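Long-range contacts in SAP-like pentraxin (Limulus polyphemus, PDB 3FLT), which binds phosphoethanolamine at a calcium site and, as a pentraxin, probably recognises such ligands in a calcium-dependent way: residues 49-54 / 62-67; 56-61 / 79-84. All blocks are in the same frame, centred on the assembly; numbering follows the deposited sequence.

Overall arrangement
The two contacts share strand 60-68 and lie in one antiparallel sheet, their centres about 11 Å apart. Contact 1 pairs that strand with strand 48-55 near the middle of the subunit, whereas contact 2, whose centre is about 15 Å from the centre of the chain, ties the start of the strand to the turn that follows strand 73-80. They are joined by backbone: Ile-63 N lies 3.0 Å from Gln-79 O and Cys-53 O lies 3.1 Å from Gln-61 N, both probable hydrogen bonds. Both reach the bound phosphoethanolamine. Contact 2 holds its phosphate beside a calcium ion, and contact 1 supplies a tyrosine hydroxyl for its amino group.

Contact 1 of 2, residues 49-54 / 62-67; sequences YIFSCA and FITSMY. With OPE (phosphoric acid mono-(2-amino-ethyl) ester), chain F.
Strand 49-54 runs antiparallel to strand 63-67, 175° between their directions, and a beta bulge at Ile-50 and Phe-51 fits one extra residue of the first strand opposite Thr-64. Thr-64 answers the bulge with three atoms. Its O accepts Ile-50 N at 3.0 Å, the donor lying above the carbonyl plane; its N donates to Phe-51 O at 2.9 Å, within that carbonyl's plane; and its side-chain OG1 takes the bulged N-H of Phe-51 at 3.1 Å. A chi1 of 63° places OG1 between the backbone N and the carbonyl carbon, the position from which it meets the Phe-51 amide. Beyond the bulge, Cys-53 N bonds to Phe-62 O at 2.8 Å. On the ligand-facing side the ring of Tyr-49 rests its CD2 atom on CG2 of Ile-63 and on CB of Ser-65, 3.6 Å away. At the far end of the ring OH accepts a hydrogen bond from the phosphoethanolamine N at 2.6 Å and is also bonded to Asn-85. A phenylalanine in place of Tyr-49 would probably leave the ligand's amino group without this acceptor and Asn-85 without its link to the hydroxyl. Among the aromatic side chains, the Phe-51 ring slants past that of Phe-62, CD2 to CD1 3.9 Å. Ser-52 and Ser-65 turn their hydroxyls to Gln-146 and Tyr-87. The pair lies inside its sheet, between strand 139-142 beside the first segment and strand 73-80 beside the second, while Ile-50, Phe-51 and Met-66 pack on strand 33-42 of the other sheet of the sandwich.

Contact 2 of 2, residues 56-61 / 79-84; sequences SNQDNQ and QVNASS. With CA (calcium ion), chain C; OPE (phosphoric acid mono-(2-amino-ethyl) ester), chain F.
The calcium-bound ligand site of the pentraxin subunit is built here around Asn-60, whose side-chain amide meets Gln-79 on the neighbouring strand. OD1 of Asn-60 coordinates the calcium ion at 2.4 Å, next to OD2 of Asp-59 at 2.6 Å. The ND2 group of Asn-60 turns its two hydrogens to different acceptors. One is OE1 of Gln-79, 2.8 Å from Asn-60 ND2; the other is the phosphate O2 of phosphoethanolamine (OPE), with Asn-60 ND2 to OPE O2 3.1 Å. That same O2 is itself a ligand of the ion, so metal, phosphate and asparagine are mutually linked, and both ends of the Asn-60 amide are engaged, which should fix its rotation. The Gln-79 amide is turned 72° from it and reaches it at the end of a fully extended chain (chi2 180°); its NE2 bonds to Asn-85, which holds OE1 toward Asn-60. Glu-145, Gln-146 and Asp-147 also bind this ion. In the concanavalin-like beta sandwich of the family, this corner is the open end of the hairpin formed by strands 60-68 and 73-80, where the second strand runs out into a turn. Asn-81 and Ala-82 both adopt left-handed backbone angles in that turn, which is closed by Ser-83 N bonding to Val-80 O. Its amides reach back to the first segment: Ala-82 N donates to Asn-60 O at 2.9 Å, and Asn-81 N to Gln-61 O at 3.1 Å. Gln-58 bridges the loop and the turn. Its OE1 takes the backbone N-H of Asn-60 at 3.0 Å, while NE2, beside the methyl of Ala-82, sends a nearly straight bond to OD1 of Asn-81, 3.2 Å away, approaching from above that carbonyl's plane.

Contact 1 of 2, residues 49-54 / 62-67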
# COMPACT_ATOMS: atom_id res chain seq x y z
N TYR A 49 51.20 -0.74 -27.67
CA TYR A 49 50.54 -2.01 -27.41
C TYR A 49 49.87 -1.96 -26.06
O TYR A 49 50.51 -1.63 -25.05
CB TYR A 49 51.54 -3.17 -27.47
CG TYR A 49 52.06 -3.40 -28.87
CD1 TYR A 49 53.26 -2.81 -29.30
CD2 TYR A 49 51.32 -4.12 -29.80
CE1 TYR A 49 53.69 -2.93 -30.62
CE2 TYR A 49 51.74 -4.25 -31.11
CZ TYR A 49 52.92 -3.65 -31.51
OH TYR A 49 53.31 -3.76 -32.82
N ILE A 50 48.58 -2.29 -26.03
CA ILE A 50 47.80 -2.24 -24.80
C ILE A 50 47.73 -3.57 -24.08
O ILE A 50 48.16 -3.67 -22.92
CB ILE A 50 46.38 -1.74 -25.09
CG1 ILE A 50 46.46 -0.39 -25.80
CG2 ILE A 50 45.59 -1.63 -23.78
CD1 ILE A 50 45.13 0.15 -26.31
N PHE A 51 47.20 -4.59 -24.77
CA PHE A 51 47.05 -5.95 -24.23
C PHE A 51 48.04 -6.88 -24.92
O PHE A 51 47.98 -7.08 -26.14
CB PHE A 51 45.61 -6.43 -24.48
CG PHE A 51 45.29 -7.78 -23.88
CD1 PHE A 51 44.58 -7.87 -22.69
CD2 PHE A 51 45.65 -8.95 -24.53
CE1 PHE A 51 44.22 -9.11 -22.16
CE2 PHE A 51 45.29 -10.20 -24.01
CZ PHE A 51 44.57 -10.27 -22.83
N SER A 52 48.95 -7.46 -24.14
CA SER A 52 49.97 -8.36 -24.67
C SER A 52 49.90 -9.72 -23.99
O SER A 52 49.94 -9.82 -22.77
CB SER A 52 51.36 -7.75 -24.43
OG SER A 52 52.39 -8.71 -24.61
N CYS A 53 49.80 -10.77 -24.80
CA CYS A 53 49.73 -12.13 -24.27
C CYS A 53 50.85 -12.98 -24.86
O CYS A 53 51.01 -13.07 -26.08
CB CYS A 53 48.37 -12.75 -24.60
SG CYS A 53 48.17 -14.42 -23.97
N ALA A 54 51.62 -13.62 -23.98
CA ALA A 54 52.74 -14.44 -24.42
C ALA A 54 52.87 -15.77 -23.69
O ALA A 54 52.52 -15.89 -22.52
CB ALA A 54 54.03 -13.66 -24.27
N PHE A 62 48.94 -12.94 -28.74
CA PHE A 62 47.83 -12.02 -28.98
C PHE A 62 48.23 -10.64 -28.47
O PHE A 62 48.54 -10.49 -27.29
CB PHE A 62 46.59 -12.56 -28.25
CG PHE A 62 45.31 -11.85 -28.60
CD1 PHE A 62 44.98 -10.63 -28.02
CD2 PHE A 62 44.41 -12.43 -29.50
CE1 PHE A 62 43.77 -10.00 -28.31
CE2 PHE A 62 43.19 -11.81 -29.79
CZ PHE A 62 42.88 -10.59 -29.20
N ILE A 63 48.21 -9.64 -29.35
CA ILE A 63 48.59 -8.28 -28.98
C ILE A 63 47.69 -7.22 -29.61
O ILE A 63 47.56 -7.17 -30.82
CB ILE A 63 50.02 -7.94 -29.43
CG1 ILE A 63 50.79 -9.22 -29.77
CG2 ILE A 63 50.73 -7.14 -28.35
CD1 ILE A 63 52.17 -8.98 -30.38
N THR A 64 47.09 -6.36 -28.79
CA THR A 64 46.24 -5.30 -29.33
C THR A 64 47.04 -4.00 -29.32
O THR A 64 47.96 -3.84 -28.51
CB THR A 64 44.93 -5.12 -28.52
OG1 THR A 64 45.23 -4.72 -27.17
CG2 THR A 64 44.13 -6.42 -28.49
N SER A 65 46.71 -3.10 -30.22
CA SER A 65 47.41 -1.83 -30.31
C SER A 65 46.55 -0.80 -31.01
O SER A 65 45.49 -1.12 -31.55
CB SER A 65 48.72 -2.01 -31.08
OG SER A 65 48.50 -2.48 -32.40
N MET A 66 47.02 0.44 -30.99
CA MET A 66 46.31 1.53 -31.63
C MET A 66 47.30 2.64 -31.98
O MET A 66 48.44 2.65 -31.50
CB MET A 66 45.25 2.11 -30.69
CG MET A 66 45.85 2.74 -29.44
SD MET A 66 44.79 3.94 -28.61
CE MET A 66 45.18 5.41 -29.51
N TYR A 67 46.84 3.56 -32.82
CA TYR A 67 47.60 4.73 -33.22
C TYR A 67 46.57 5.68 -33.82
O TYR A 67 45.48 5.26 -34.21
CB TYR A 67 48.73 4.39 -34.21
CG TYR A 67 48.34 4.06 -35.64
CD1 TYR A 67 48.05 5.07 -36.56
CD2 TYR A 67 48.33 2.74 -36.09
CE1 TYR A 67 47.77 4.76 -37.90
CE2 TYR A 67 48.05 2.42 -37.42
CZ TYR A 67 47.77 3.43 -38.32
OH TYR A 67 47.51 3.10 -39.63
CA OPE F . 56.46 -6.89 -32.20
CB OPE F . 55.52 -6.38 -33.30
O1 OPE F . 58.98 -6.80 -30.66
O2 OPE F . 57.72 -8.99 -30.71
O3 OPE F . 59.81 -8.85 -32.09
O4 OPE F . 57.60 -7.57 -32.77
N OPE F . 55.57 -4.88 -33.35
P OPE F . 58.52 -8.07 -31.54

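Contact 2 of 2, residues 56-61 / 79-84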
# COMPACT_ATOMS: atom_id res chain seq x y z
N SER A 56 55.71 -19.32 -23.49
CA SER A 56 57.13 -19.63 -23.65
C SER A 56 57.56 -19.87 -25.09
O SER A 56 58.66 -19.49 -25.50
CB SER A 56 57.49 -20.84 -22.80
OG SER A 56 56.52 -21.87 -22.96
N ASN A 57 56.68 -20.49 -25.86
CA ASN A 57 56.98 -20.79 -27.25
C ASN A 57 56.62 -19.66 -28.22
O ASN A 57 57.10 -19.63 -29.35
CB ASN A 57 56.23 -22.07 -27.66
CG ASN A 57 54.71 -21.91 -27.53
OD1 ASN A 57 54.19 -21.67 -26.43
ND2 ASN A 57 54.01 -22.04 -28.65
N GLN A 58 55.79 -18.71 -27.77
CA GLN A 58 55.36 -17.60 -28.62
C GLN A 58 55.07 -16.36 -27.79
O GLN A 58 54.08 -16.31 -27.07
CB GLN A 58 54.10 -18.02 -29.39
CG GLN A 58 53.44 -16.93 -30.21
CD GLN A 58 54.34 -16.37 -31.30
OE1 GLN A 58 55.26 -15.58 -31.03
NE2 GLN A 58 54.09 -16.79 -32.55
N ASP A 59 55.92 -15.35 -27.91
CA ASP A 59 55.75 -14.11 -27.16
C ASP A 59 54.69 -13.20 -27.79
O ASP A 59 54.22 -12.25 -27.17
CB ASP A 59 57.10 -13.38 -27.06
CG ASP A 59 57.69 -13.04 -28.42
OD1 ASP A 59 57.94 -13.97 -29.23
OD2 ASP A 59 57.91 -11.83 -28.69
N ASN A 60 54.31 -13.49 -29.03
CA ASN A 60 53.30 -12.70 -29.72
C ASN A 60 52.05 -13.54 -29.99
O ASN A 60 51.61 -13.66 -31.13
CB ASN A 60 53.84 -12.17 -31.05
CG ASN A 60 54.93 -11.13 -30.87
OD1 ASN A 60 55.54 -11.02 -29.81
ND2 ASN A 60 55.19 -10.36 -31.93
N GLN A 61 51.47 -14.11 -28.93
CA GLN A 61 50.27 -14.92 -29.08
C GLN A 61 49.10 -14.03 -29.47
O GLN A 61 48.35 -14.33 -30.42
CB GLN A 61 49.94 -15.63 -27.76
CG GLN A 61 50.74 -16.90 -27.50
CD GLN A 61 50.20 -18.11 -28.26
OE1 GLN A 61 49.52 -17.98 -29.28
NE2 GLN A 61 50.52 -19.31 -27.76
N GLN A 79 47.35 -8.52 -33.53
CA GLN A 79 48.35 -9.43 -34.03
C GLN A 79 48.15 -10.78 -33.34
O GLN A 79 48.07 -10.84 -32.12
CB GLN A 79 49.76 -8.90 -33.74
CG GLN A 79 50.87 -9.85 -34.19
CD GLN A 79 52.27 -9.33 -33.91
OE1 GLN A 79 53.24 -10.09 -33.89
NE2 GLN A 79 52.40 -8.02 -33.72
N VAL A 80 48.05 -11.84 -34.14
CA VAL A 80 47.87 -13.19 -33.61
C VAL A 80 48.95 -14.15 -34.13
O VAL A 80 49.28 -14.15 -35.32
CB VAL A 80 46.46 -13.75 -33.97
CG1 VAL A 80 46.24 -15.09 -33.28
CG2 VAL A 80 45.37 -12.77 -33.56
N ASN A 81 49.49 -14.97 -33.24
CA ASN A 81 50.53 -15.95 -33.58
C ASN A 81 51.64 -15.31 -34.41
O ASN A 81 52.06 -15.84 -35.43
CB ASN A 81 49.92 -17.14 -34.33
CG ASN A 81 50.88 -18.32 -34.46
OD1 ASN A 81 51.60 -18.63 -33.51
ND2 ASN A 81 50.87 -18.99 -35.61
N ALA A 82 52.10 -14.15 -33.94
CA ALA A 82 53.18 -13.39 -34.59
C ALA A 82 52.92 -13.00 -36.05
O ALA A 82 53.85 -12.93 -36.84
CB ALA A 82 54.51 -14.16 -34.48
N SER A 83 51.67 -12.75 -36.40
CA SER A 83 51.35 -12.31 -37.76
C SER A 83 51.73 -10.83 -37.78
O SER A 83 52.30 -10.32 -36.83
CB SER A 83 49.85 -12.46 -38.04
OG SER A 83 49.08 -11.57 -37.24
N SER A 84 51.43 -10.15 -38.87
CA SER A 84 51.74 -8.73 -38.92
C SER A 84 50.56 -8.03 -38.26
O SER A 84 49.45 -8.58 -38.22
CB SER A 84 51.85 -8.27 -40.37
OG SER A 84 50.64 -8.56 -41.06
CA CA C . 56.85 -9.52 -28.47
CA OPE F . 56.46 -6.89 -32.20
CB OPE F . 55.52 -6.38 -33.30
O1 OPE F . 58.98 -6.80 -30.66
O2 OPE F . 57.72 -8.99 -30.71
O3 OPE F . 59.81 -8.85 -32.09
O4 OPE F . 57.60 -7.57 -32.77
N OPE F . 55.57 -4.88 -33.35
P OPE F . 58.52 -8.07 -31.54